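Local structure of microcompartments protein (Desulfitobacterium hafniense, 3NWG) at residues A[21-26]-A[54-59]. The protein probably serves as a shell protein of a bacterial microcompartment, its two BMC domains helping to tile the protein coat that encloses the organelle's enzymes. Numbering follows the deposited sequence.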
loop_
_atom_site.group_PDB
_atom_site.type_symbol
_atom_site.label_atom_id
_atom_site.label_comp_id
_atom_site.label_asym_id
_atom_site.label_seq_id
_atom_site.Cartn_x
_atom_site.Cartn_y
_atom_site.Cartn_z
ATOM N N ASP A 21 25.275 8.950 4.425
ATOM C CA ASP A 21 26.230 8.618 3.383
ATOM C C ASP A 21 27.627 8.445 3.962
ATOM O O ASP A 21 28.330 7.509 3.603
ATOM C CB ASP A 21 26.255 9.727 2.333
ATOM C CG ASP A 21 27.096 9.365 1.123
ATOM O OD1 ASP A 21 26.632 8.507 0.341
ATOM O OD2 ASP A 21 28.211 9.930 0.946
ATOM N N ALA A 22 28.013 9.372 4.841
ATOM C CA ALA A 22 29.271 9.329 5.565
ATOM C C ALA A 22 29.366 8.060 6.417
ATOM O O ALA A 22 30.398 7.368 6.397
ATOM C CB ALA A 22 29.416 10.560 6.432
HETATM N N MSE A 23 28.283 7.748 7.134
HETATM C CA MSE A 23 28.232 6.604 8.059
HETATM C C MSE A 23 28.394 5.249 7.355
HETATM O O MSE A 23 29.116 4.357 7.828
HETATM C CB MSE A 23 26.925 6.649 8.843
HETATM C CG MSE A 23 26.890 7.834 9.776
HETATM SE SE MSE A 23 25.161 8.292 10.547
HETATM C CE MSE A 23 25.065 6.842 11.883
ATOM N N LEU A 24 27.727 5.102 6.215
ATOM C CA LEU A 24 27.824 3.880 5.434
ATOM C C LEU A 24 29.223 3.683 4.869
ATOM O O LEU A 24 29.660 2.536 4.662
ATOM C CB LEU A 24 26.816 3.905 4.290
ATOM C CG LEU A 24 25.367 3.878 4.754
ATOM C CD1 LEU A 24 24.467 4.106 3.570
ATOM C CD2 LEU A 24 25.044 2.550 5.471
ATOM N N LYS A 25 29.914 4.797 4.620
ATOM C CA LYS A 25 31.193 4.759 3.926
ATOM C C LYS A 25 32.344 4.551 4.894
ATOM O O LYS A 25 33.413 4.072 4.512
ATOM C CB LYS A 25 31.405 6.050 3.140
ATOM C CG LYS A 25 30.604 6.121 1.873
ATOM C CD LYS A 25 30.842 7.414 1.150
ATOM C CE LYS A 25 30.074 7.431 -0.155
ATOM N NZ LYS A 25 29.939 8.816 -0.690
ATOM N N ALA A 26 32.097 4.895 6.156
ATOM C CA ALA A 26 33.147 5.022 7.140
ATOM C C ALA A 26 33.822 3.699 7.498
ATOM O O ALA A 26 34.994 3.691 7.874
ATOM C CB ALA A 26 32.610 5.701 8.374
ATOM N N GLN A 54 31.702 2.638 15.811
ATOM C CA GLN A 54 32.256 3.862 16.371
ATOM C C GLN A 54 32.753 4.810 15.296
ATOM O O GLN A 54 32.635 6.032 15.450
ATOM C CB GLN A 54 33.365 3.581 17.377
ATOM C CG GLN A 54 34.056 4.861 17.861
ATOM C CD GLN A 54 33.143 5.733 18.723
ATOM O OE1 GLN A 54 32.964 5.450 19.911
ATOM N NE2 GLN A 54 32.563 6.792 18.130
ATOM N N SER A 55 33.291 4.257 14.206
ATOM C CA SER A 55 33.830 5.088 13.126
ATOM C C SER A 55 32.676 5.699 12.349
ATOM O O SER A 55 32.675 6.890 12.019
ATOM C CB SER A 55 34.690 4.256 12.186
ATOM O OG SER A 55 35.690 3.557 12.903
ATOM N N SER A 56 31.693 4.854 12.071
ATOM C CA SER A 56 30.505 5.242 11.365
ATOM C C SER A 56 29.792 6.390 12.096
ATOM O O SER A 56 29.459 7.411 11.478
ATOM C CB SER A 56 29.615 4.023 11.242
ATOM O OG SER A 56 28.549 4.222 10.344
ATOM N N VAL A 57 29.589 6.249 13.406
ATOM C CA VAL A 57 28.946 7.320 14.192
ATOM C C VAL A 57 29.755 8.637 14.214
ATOM O O VAL A 57 29.189 9.714 14.008
ATOM C CB VAL A 57 28.559 6.861 15.622
ATOM C CG1 VAL A 57 28.105 8.042 16.484
ATOM C CG2 VAL A 57 27.469 5.791 15.559
ATOM N N THR A 58 31.069 8.551 14.427
ATOM C CA THR A 58 31.927 9.732 14.345
ATOM C C THR A 58 31.837 10.379 12.963
ATOM O O THR A 58 31.756 11.609 12.855
ATOM C CB THR A 58 33.391 9.418 14.703
ATOM O OG1 THR A 58 33.464 8.941 16.059
ATOM C CG2 THR A 58 34.277 10.680 14.549
ATOM N N ALA A 59 31.811 9.561 11.913
ATOM C CA ALA A 59 31.696 10.083 10.549
ATOM C C ALA A 59 30.432 10.946 10.379
ATOM O O ALA A 59 30.496 12.055 9.834
ATOM C CB ALA A 59 31.700 8.957 9.559
#
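Ser56 on helix 50-64 makes the polar link of this helix pair: its hydroxyl donates to the backbone carbonyl of Met23 on helix 13-26, with Ser56 OG 2.6 Å from Met23 O. The angle at the carbonyl oxygen is 106°, so the hydroxyl comes in from above the carbonyl plane rather than along a lone pair. With OG anti to the backbone N (chi1 -168°), the hydroxyl is carried across to the neighbouring helix. Serine suits this buried place because it is small enough for close helices and brings its own donor to a main-chain oxygen near the end of the helix, to which Ala26 N bonds only weakly.

The apolar contacts rest on alanines. Ala59 CB points at helix 13-26 and lies 3.6 Å from Ala26 CB and 4.2 Å from Ala22 CB, residues one turn apart. Ala26 CB also rests on the backbone of the other helix, 3.7 Å from Ser56 CA. Such short side chains let the axes of these segments come within 7.5 Å, nearly antiparallel at 153°. Met23, a selenomethionine, sets CB against Ser56 OG and CG against the backbone oxygen Ser56 O; its chain bends at chi3 and packs on Val8, Val44 and Ile46 of the sheet, where a long, flexible apolar side chain suits the buried layer between helices and sheet.

On helix 13-26, away from this interface, Lys25 NZ forms a salt bridge with Asp21 OD2 at 2.6 Å, one turn back. Both charged residues also bond to a second subunit, Lys25 to Ser172 O and Asp21 to His174 N of that chain. The antiparallel helix pair, packed through small residues against a four-stranded antiparallel sheet of order 2-3-1-4, is characteristic of the alpha/beta BMC fold, here the first of two in the chain.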